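Long-range contact in aromatic-amino-acid:2-oxoglutarate transaminase (Candida albicans, PDB 6HND), which probably transfers amino groups from aromatic amino acids, and perhaps 2-aminoadipate, to 2-oxo acids with the help of pyridoxal 5'-phosphate: residues I162-D168 with N370-S374. Residues are numbered along the deposited sequence; the frame is centred on the assembly and turned at random.
Sequences ITTGASD and NRGAS. With PLP (pyridoxal-5'-phosphate), chain E.
The amide of Asn370 meets Thr164 and Asp168 behind the phosphate-binding turn of this fold-type I, PLP-dependent aminotransferase, where strand 158-163 passes into helix 166-177. Residues 370-374 link helices 356-369 and 375-388 at the subunit interface, Asn370 packing on Asn370 of the second subunit.

Polar contacts converge on one nitrogen. Asn370 ND2 donates a bent bond to Thr164 OG1 (2.9 Å). It also donates to Asp168 OD1 (3.0 Å); both acceptors lie close to the amide plane, which should hold the amide's rotation. The carboxylate is turned 59° from that plane and receives ND2 from above its own. Its OD2 accepts Thr164 N on the anti side, tilted 33° out of the carboxylate plane, pinning the turn to the first helical turn; Lys172 adds a salt bridge to OD2.

On the cofactor side, Ala166 N and Ser167 N give nearly straight N-H···O hydrogen bonds to phosphate O2P and O1P, and Ser167 OG also bonds O1P. Asn370, Thr164 and Asp168 thus form a second shell, consistent with positioning this turn.

Apolar packing centres on Ala373, whose CB sits 3.8 Å from Ile162 CG2. Thr164 chi1 (57°) directs OG1 to ND2 while CG2, anti to the carbonyl carbon, rests 3.6 Å from Ala373 CA.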
loop_
_atom_site.group_PDB
_atom_site.type_symbol
_atom_site.label_atom_id
_atom_site.label_comp_id
_atom_site.label_asym_id
_atom_site.label_seq_id
_atom_site.Cartn_x
_atom_site.Cartn_y
_atom_site.Cartn_z
ATOM N N ILE B 162 -2.397 2.661 -11.048
ATOM C CA ILE B 162 -1.780 3.463 -9.961
ATOM C C ILE B 162 -1.195 2.485 -8.931
ATOM O O ILE B 162 -1.925 1.565 -8.495
ATOM C CB ILE B 162 -2.797 4.432 -9.340
ATOM C CG1 ILE B 162 -3.400 5.375 -10.379
ATOM C CG2 ILE B 162 -2.161 5.185 -8.178
ATOM C CD1 ILE B 162 -2.372 6.024 -11.303
ATOM N N THR B 163 0.075 2.699 -8.566
ATOM C CA THR B 163 0.817 1.926 -7.539
ATOM C C THR B 163 1.180 2.815 -6.357
ATOM O O THR B 163 0.898 4.029 -6.395
ATOM C CB THR B 163 2.098 1.341 -8.124
ATOM O OG1 THR B 163 2.937 2.467 -8.404
ATOM C CG2 THR B 163 1.841 0.518 -9.372
ATOM N N THR B 164 1.836 2.235 -5.362
ATOM C CA THR B 164 2.329 2.992 -4.188
ATOM C C THR B 164 3.824 3.301 -4.355
ATOM O O THR B 164 4.457 3.602 -3.355
ATOM C CB THR B 164 1.931 2.269 -2.898
ATOM O OG1 THR B 164 2.409 0.918 -2.849
ATOM C CG2 THR B 164 0.424 2.263 -2.749
ATOM N N GLY B 165 4.345 3.260 -5.581
ATOM C CA GLY B 165 5.739 3.626 -5.896
ATOM C C GLY B 165 6.420 2.613 -6.786
ATOM O O GLY B 165 5.771 1.667 -7.240
ATOM N N ALA B 166 7.712 2.777 -7.008
ATOM C CA ALA B 166 8.491 1.914 -7.909
ATOM C C ALA B 166 8.570 0.482 -7.357
ATOM O O ALA B 166 8.314 -0.467 -8.125
ATOM C CB ALA B 166 9.851 2.512 -8.125
ATOM N N SER B 167 8.911 0.335 -6.081
ATOM C CA SER B 167 9.060 -0.964 -5.384
ATOM C C SER B 167 7.729 -1.731 -5.400
ATOM O O SER B 167 7.727 -2.954 -5.651
ATOM C CB SER B 167 9.594 -0.739 -3.992
ATOM O OG SER B 167 10.861 -0.090 -4.049
ATOM N N ASP B 168 6.614 -1.032 -5.202
ATOM C CA ASP B 168 5.267 -1.606 -5.400
ATOM C C ASP B 168 5.061 -2.093 -6.860
ATOM O O ASP B 168 4.535 -3.243 -7.055
ATOM C CB ASP B 168 4.190 -0.587 -5.026
ATOM C CG ASP B 168 2.843 -1.274 -4.976
ATOM O OD1 ASP B 168 2.793 -2.357 -4.359
ATOM O OD2 ASP B 168 1.874 -0.748 -5.584
ATOM N N ASN B 370 -2.189 -5.256 -1.541
ATOM C CA ASN B 370 -2.053 -3.770 -1.496
ATOM C C ASN B 370 -3.301 -3.136 -2.121
ATOM O O ASN B 370 -3.266 -2.829 -3.334
ATOM C CB ASN B 370 -0.752 -3.305 -2.164
ATOM C CG ASN B 370 -0.479 -1.835 -1.954
ATOM O OD1 ASN B 370 -1.307 -1.150 -1.366
ATOM N ND2 ASN B 370 0.646 -1.332 -2.459
ATOM N N ARG B 371 -4.341 -2.925 -1.310
ATOM C CA ARG B 371 -5.711 -2.542 -1.777
ATOM C C ARG B 371 -5.825 -1.022 -1.992
ATOM O O ARG B 371 -6.707 -0.388 -1.403
ATOM C CB ARG B 371 -6.765 -3.094 -0.814
ATOM C CG ARG B 371 -6.895 -4.603 -0.915
ATOM C CD ARG B 371 -7.634 -5.196 0.266
ATOM N NE ARG B 371 -9.062 -4.841 0.295
ATOM C CZ ARG B 371 -10.002 -5.405 -0.455
ATOM N NH1 ARG B 371 -9.680 -6.341 -1.329
ATOM N NH2 ARG B 371 -11.255 -5.010 -0.352
ATOM N N GLY B 372 -4.950 -0.465 -2.824
ATOM C CA GLY B 372 -5.076 0.920 -3.306
ATOM C C GLY B 372 -4.017 1.839 -2.742
ATOM O O GLY B 372 -3.707 1.759 -1.511
ATOM N N ALA B 373 -3.486 2.686 -3.618
ATOM C CA ALA B 373 -2.760 3.910 -3.235
ATOM C C ALA B 373 -3.710 4.829 -2.472
ATOM O O ALA B 373 -4.890 4.881 -2.827
ATOM C CB ALA B 373 -2.199 4.595 -4.451
ATOM N N SER B 374 -3.201 5.510 -1.448
ATOM C CA SER B 374 -3.960 6.525 -0.664
ATOM C C SER B 374 -4.734 7.465 -1.594
ATOM O O SER B 374 -4.107 8.169 -2.367
ATOM C CB SER B 374 -3.062 7.318 0.228
ATOM O OG SER B 374 -3.836 8.108 1.101
HETATM N N1 PLP E . 14.179 1.405 -8.483
HETATM C C2 PLP E . 15.252 2.181 -8.566
HETATM C C2A PLP E . 16.233 1.870 -9.644
HETATM C C3 PLP E . 15.426 3.280 -7.680
HETATM O O3 PLP E . 16.541 4.063 -7.796
HETATM C C4 PLP E . 14.448 3.535 -6.683
HETATM C C4A PLP E . 14.580 4.737 -5.825
HETATM C C5 PLP E . 13.315 2.694 -6.640
HETATM C C6 PLP E . 13.249 1.655 -7.537
HETATM C C5A PLP E . 12.253 2.794 -5.576
HETATM O O4P PLP E . 11.316 3.892 -5.732
HETATM P P PLP E . 10.063 4.028 -4.712
HETATM O O1P PLP E . 9.599 2.615 -4.383
HETATM O O2P PLP E . 9.104 4.882 -5.539
HETATM O O3P PLP E . 10.574 4.737 -3.499
#